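Monoamine oxidase regulatory protein, putative (Archaeoglobus fulgidus, PDB 1Q6W) is of unproven function but probably acts as a MaoC-like hot-dog hydratase or dehydratase on acyl-CoA thioesters. Local coordinates at residues D124-S129 and L154-T158; V71-L76 and K135-K139. All blocks are in the same frame, centred on the assembly; numbering follows the deposited sequence.

Contact 1: residues D124-S129 and L154-T158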
loop_
_atom_site.group_PDB
_atom_site.type_symbol
_atom_site.label_atom_id
_atom_site.label_comp_id
_atom_site.label_asym_id
_atom_site.label_seq_id
_atom_site.Cartn_x
_atom_site.Cartn_y
_atom_site.Cartn_z
ATOM N N ASP A 124 -15.918 -14.555 12.698
ATOM C CA ASP A 124 -16.751 -15.317 11.785
ATOM C C ASP A 124 -17.327 -14.267 10.827
ATOM O O ASP A 124 -17.485 -13.103 11.201
ATOM C CB ASP A 124 -17.874 -16.037 12.531
ATOM C CG ASP A 124 -18.653 -16.976 11.630
ATOM O OD1 ASP A 124 -18.031 -17.887 11.041
ATOM O OD2 ASP A 124 -19.885 -16.803 11.509
ATOM N N PHE A 125 -17.612 -14.663 9.589
ATOM C CA PHE A 125 -18.151 -13.727 8.614
ATOM C C PHE A 125 -19.508 -14.198 8.112
ATOM O O PHE A 125 -20.490 -13.451 8.136
ATOM C CB PHE A 125 -17.193 -13.586 7.433
ATOM C CG PHE A 125 -17.584 -12.509 6.471
ATOM C CD1 PHE A 125 -17.508 -11.171 6.838
ATOM C CD2 PHE A 125 -18.041 -12.831 5.201
ATOM C CE1 PHE A 125 -17.879 -10.161 5.956
ATOM C CE2 PHE A 125 -18.419 -11.827 4.300
ATOM C CZ PHE A 125 -18.336 -10.486 4.681
ATOM N N ASP A 126 -19.540 -15.441 7.646
ATOM C CA ASP A 126 -20.757 -16.063 7.138
ATOM C C ASP A 126 -20.587 -17.564 7.307
ATOM O O ASP A 126 -19.618 -18.010 7.911
ATOM C CB ASP A 126 -20.981 -15.708 5.663
ATOM C CG ASP A 126 -19.874 -16.216 4.761
ATOM O OD1 ASP A 126 -18.717 -15.784 4.937
ATOM O OD2 ASP A 126 -20.160 -17.047 3.875
ATOM N N GLU A 127 -21.519 -18.341 6.777
ATOM C CA GLU A 127 -21.455 -19.792 6.907
ATOM C C GLU A 127 -20.345 -20.432 6.086
ATOM O O GLU A 127 -20.020 -21.603 6.291
ATOM C CB GLU A 127 -22.804 -20.420 6.525
ATOM C CG GLU A 127 -23.257 -20.169 5.087
ATOM C CD GLU A 127 -23.463 -18.698 4.777
ATOM O OE1 GLU A 127 -24.224 -18.034 5.512
ATOM O OE2 GLU A 127 -22.866 -18.206 3.797
ATOM N N LYS A 128 -19.755 -19.667 5.170
ATOM C CA LYS A 128 -18.699 -20.206 4.319
ATOM C C LYS A 128 -17.304 -19.610 4.517
ATOM O O LYS A 128 -16.334 -20.078 3.917
ATOM C CB LYS A 128 -19.106 -20.083 2.849
ATOM C CG LYS A 128 -20.325 -20.919 2.498
ATOM C CD LYS A 128 -20.565 -20.971 1.003
ATOM C CE LYS A 128 -21.728 -21.894 0.675
ATOM N NZ LYS A 128 -21.917 -22.050 -0.794
ATOM N N SER A 129 -17.189 -18.597 5.366
ATOM C CA SER A 129 -15.889 -17.994 5.584
ATOM C C SER A 129 -15.804 -17.089 6.797
ATOM O O SER A 129 -16.819 -16.678 7.366
ATOM C CB SER A 129 -15.486 -17.196 4.352
ATOM O OG SER A 129 -16.376 -16.114 4.160
ATOM N N LEU A 154 -10.027 -12.542 3.885
ATOM C CA LEU A 154 -11.239 -13.328 4.035
ATOM C C LEU A 154 -10.904 -14.753 3.565
ATOM O O LEU A 154 -10.599 -14.981 2.392
ATOM C CB LEU A 154 -12.356 -12.712 3.191
ATOM C CG LEU A 154 -13.773 -13.230 3.396
ATOM C CD1 LEU A 154 -14.765 -12.264 2.805
ATOM C CD2 LEU A 154 -13.898 -14.580 2.743
ATOM N N ILE A 155 -10.930 -15.712 4.483
ATOM C CA ILE A 155 -10.603 -17.076 4.093
ATOM C C ILE A 155 -11.741 -18.077 4.308
ATOM O O ILE A 155 -12.484 -18.010 5.280
ATOM C CB ILE A 155 -9.324 -17.572 4.811
ATOM C CG1 ILE A 155 -9.626 -17.888 6.257
ATOM C CG2 ILE A 155 -8.243 -16.490 4.775
ATOM C CD1 ILE A 155 -8.413 -18.387 7.003
ATOM N N ARG A 156 -11.858 -18.998 3.360
ATOM C CA ARG A 156 -12.877 -20.043 3.347
ATOM C C ARG A 156 -12.856 -20.998 4.541
ATOM O O ARG A 156 -11.796 -21.363 5.049
ATOM C CB ARG A 156 -12.730 -20.860 2.063
ATOM C CG ARG A 156 -13.890 -21.766 1.757
ATOM C CD ARG A 156 -14.509 -21.355 0.446
ATOM N NE ARG A 156 -13.526 -21.428 -0.629
ATOM C CZ ARG A 156 -13.633 -20.782 -1.786
ATOM N NH1 ARG A 156 -14.685 -20.003 -2.026
ATOM N NH2 ARG A 156 -12.688 -20.919 -2.703
ATOM N N LYS A 157 -14.045 -21.408 4.970
ATOM C CA LYS A 157 -14.179 -22.340 6.081
ATOM C C LYS A 157 -14.216 -23.761 5.535
ATOM O O LYS A 157 -14.611 -23.974 4.379
ATOM C CB LYS A 157 -15.452 -22.040 6.887
ATOM C CG LYS A 157 -15.360 -20.740 7.671
ATOM C CD LYS A 157 -16.420 -20.598 8.740
ATOM C CE LYS A 157 -17.770 -20.287 8.141
ATOM N NZ LYS A 157 -18.766 -20.026 9.213
ATOM N N THR A 158 -13.801 -24.725 6.356
ATOM C CA THR A 158 -13.781 -26.122 5.937
ATOM C C THR A 158 -15.149 -26.604 5.476
ATOM O O THR A 158 -16.183 -26.231 6.048
ATOM C CB THR A 158 -13.334 -27.062 7.073
ATOM O OG1 THR A 158 -12.166 -26.535 7.706
ATOM C CG2 THR A 158 -13.002 -28.445 6.521
#
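Lys157 reaches into the hairpin end 124-129 and meets it at three levels. At its base, the backbone N of Lys157 donates to Lys128 O at 2.8 Å, nearly straight at the hydrogen (167°) but from above the carbonyl plane. Further out, Lys157 CG passes over Ser129 CA at 3.5 Å, and a bend at chi3 (-74°) turns the end of the chain across the turn toward the Asp124 and Asp126 oxygens. There Lys157 NZ is held by two oxygens: it forms a salt bridge with Asp124 OD1 (2.9 Å) on the syn lone pair, and a hydrogen bond with Asp126 O, in the carbonyl plane. With an alanine in place of Lys157, the Asp124 carboxylate is likely to lose its cationic mate and the Asp126 carbonyl its donor. The turn links strands 112-126 and 129-139 as a beta hairpin in the antiparallel hot-dog sheet, and Ser129 of strand 129-139 and Arg156 of strand 145-156 form an antiparallel non-hydrogen-bonded pair, CA atoms 4.3 Å apart. The buried part of the contact lies at Ser129 and Leu154, where Ser129 CB is 3.5 Å from Leu154 CD2. The other Leu154 methyl, CD1, sits over one face of the Phe125 ring, 4.3 Å from its centroid, a CH-pi contact displaced toward the rim. By contrast, the Lys128 and Arg156 side chains diverge toward solvent, Arg156 CG grazing Lys128 O at 3.7 Å.

Contact 2: residues V71-L76 and K135-K139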
loop_
_atom_site.group_PDB
_atom_site.type_symbol
_atom_site.label_atom_id
_atom_site.label_comp_id
_atom_site.label_asym_id
_atom_site.label_seq_id
_atom_site.Cartn_x
_atom_site.Cartn_y
_atom_site.Cartn_z
ATOM N N VAL A 71 7.837 -0.069 0.722
ATOM C CA VAL A 71 8.209 -0.946 1.820
ATOM C C VAL A 71 7.039 -1.845 2.223
ATOM O O VAL A 71 7.216 -3.034 2.521
ATOM C CB VAL A 71 8.677 -0.142 3.052
ATOM C CG1 VAL A 71 9.153 -1.099 4.124
ATOM C CG2 VAL A 71 9.814 0.809 2.660
ATOM N N LEU A 72 5.840 -1.275 2.226
ATOM C CA LEU A 72 4.663 -2.033 2.595
ATOM C C LEU A 72 4.419 -3.143 1.571
ATOM O O LEU A 72 4.193 -4.289 1.928
ATOM C CB LEU A 72 3.451 -1.098 2.689
ATOM C CG LEU A 72 2.123 -1.732 3.137
ATOM C CD1 LEU A 72 2.319 -2.510 4.442
ATOM C CD2 LEU A 72 1.055 -0.647 3.293
ATOM N N SER A 73 4.489 -2.794 0.294
ATOM C CA SER A 73 4.290 -3.754 -0.784
ATOM C C SER A 73 5.321 -4.884 -0.746
ATOM O O SER A 73 4.966 -6.063 -0.849
ATOM C CB SER A 73 4.364 -3.056 -2.138
ATOM O OG SER A 73 3.253 -2.201 -2.321
ATOM N N ILE A 74 6.598 -4.534 -0.613
ATOM C CA ILE A 74 7.611 -5.561 -0.547
ATOM C C ILE A 74 7.389 -6.453 0.667
ATOM O O ILE A 74 7.531 -7.663 0.590
ATOM C CB ILE A 74 9.026 -4.965 -0.517
ATOM C CG1 ILE A 74 9.345 -4.304 -1.883
ATOM C CG2 ILE A 74 10.038 -6.074 -0.212
ATOM C CD1 ILE A 74 10.767 -3.762 -2.012
ATOM N N ALA A 75 6.999 -5.851 1.789
ATOM C CA ALA A 75 6.742 -6.600 3.023
ATOM C C ALA A 75 5.628 -7.622 2.830
ATOM O O ALA A 75 5.845 -8.817 3.020
ATOM C CB ALA A 75 6.380 -5.646 4.139
ATOM N N LEU A 76 4.434 -7.153 2.466
ATOM C CA LEU A 76 3.322 -8.062 2.247
ATOM C C LEU A 76 3.731 -9.146 1.250
ATOM O O LEU A 76 3.362 -10.310 1.378
ATOM C CB LEU A 76 2.132 -7.294 1.716
ATOM C CG LEU A 76 1.511 -6.331 2.737
ATOM C CD1 LEU A 76 0.443 -5.452 2.079
ATOM C CD2 LEU A 76 0.917 -7.141 3.916
ATOM N N LYS A 135 -0.906 -9.067 12.071
ATOM C CA LYS A 135 -0.131 -7.923 12.507
ATOM C C LYS A 135 1.159 -8.003 11.703
ATOM O O LYS A 135 1.872 -9.002 11.762
ATOM C CB LYS A 135 0.183 -8.004 14.000
ATOM C CG LYS A 135 0.858 -6.762 14.538
ATOM C CD LYS A 135 1.166 -6.902 16.024
ATOM C CE LYS A 135 1.610 -5.573 16.641
ATOM N NZ LYS A 135 2.840 -5.015 16.003
ATOM N N LEU A 136 1.449 -6.964 10.929
ATOM C CA LEU A 136 2.651 -6.942 10.124
ATOM C C LEU A 136 3.742 -6.116 10.784
ATOM O O LEU A 136 3.492 -5.019 11.295
ATOM C CB LEU A 136 2.341 -6.366 8.744
ATOM C CG LEU A 136 3.517 -6.252 7.777
ATOM C CD1 LEU A 136 4.075 -7.632 7.491
ATOM C CD2 LEU A 136 3.060 -5.611 6.491
ATOM N N GLU A 137 4.960 -6.646 10.769
ATOM C CA GLU A 137 6.106 -5.952 11.340
ATOM C C GLU A 137 7.276 -6.024 10.382
ATOM O O GLU A 137 7.621 -7.094 9.892
ATOM C CB GLU A 137 6.498 -6.571 12.674
ATOM C CG GLU A 137 5.951 -5.829 13.859
ATOM C CD GLU A 137 6.307 -6.486 15.170
ATOM O OE1 GLU A 137 7.478 -6.905 15.342
ATOM O OE2 GLU A 137 5.411 -6.574 16.038
ATOM N N VAL A 138 7.873 -4.874 10.107
ATOM C CA VAL A 138 9.011 -4.797 9.205
ATOM C C VAL A 138 10.214 -4.220 9.962
ATOM O O VAL A 138 10.116 -3.136 10.538
ATOM C CB VAL A 138 8.681 -3.899 7.994
ATOM C CG1 VAL A 138 9.793 -3.985 6.964
ATOM C CG2 VAL A 138 7.382 -4.314 7.383
ATOM N N LYS A 139 11.331 -4.950 9.966
ATOM C CA LYS A 139 12.542 -4.502 10.667
ATOM C C LYS A 139 13.727 -4.411 9.716
ATOM O O LYS A 139 13.778 -5.149 8.733
ATOM C CB LYS A 139 12.908 -5.467 11.809
ATOM C CG LYS A 139 11.890 -5.536 12.945
ATOM C CD LYS A 139 12.322 -6.566 13.980
ATOM C CE LYS A 139 11.314 -6.713 15.118
ATOM N NZ LYS A 139 11.659 -7.873 15.987
#
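Leu136 points one methyl, CD2, into a hollow of the helix surface bounded by Leu72, Ala75 and Leu76. This is the central packing of the hot-dog fold, in which the antiparallel sheet wraps around the long helix 68-84. The segment axes approach to 9.4 Å, and the helix runs across the strand at 111°. With CG anti to its backbone N (chi1 179°), Leu136 extends from the strand and sets CD2 3.8 Å from Leu72 CD1. Leu136 CD2 also lies 3.7 Å from Leu76 CD2 and 4.1 Å from Ala75 CB, which closes the hollow. One branch thus touches all three residues, spaced as one helical turn places them. Beside it, Val138 meets the helix with both of its methyls. CG2 rests on Ala75 CB at 3.6 Å, where the short side chain lets the backbones come close, the Ala75 and Val138 CA atoms being 6.8 Å apart. No hydrogen bond crosses this buried interface. Leu72 and Leu76 also pack on Met69 of the second subunit, while Ala75 additionally touches Ala115 of strand 112-126. The remaining bump is Val138 CG1, which meets Val71 CG1 at 4.1 Å, the two side chains crossing obliquely.

Contact 2 lies in the core, its centre about 3 Å from that of the chain, whereas contact 1 lies at the far end of the same sheet, about 23 Å from the chain centre and partly buried. Strand 129-139 connects them: it starts at the turn of contact 1 and its later part, 135-139, faces the helix in contact 2. The two do not touch, their nearest atoms being about 12 Å apart. Chemistry follows position. Contact 1 joins the hairpin to the strand 145-156 end mainly through charge and carbonyl hydrogen bonds, with a small apolar patch; contact 2 joins sheet to helix by methyl packing alone.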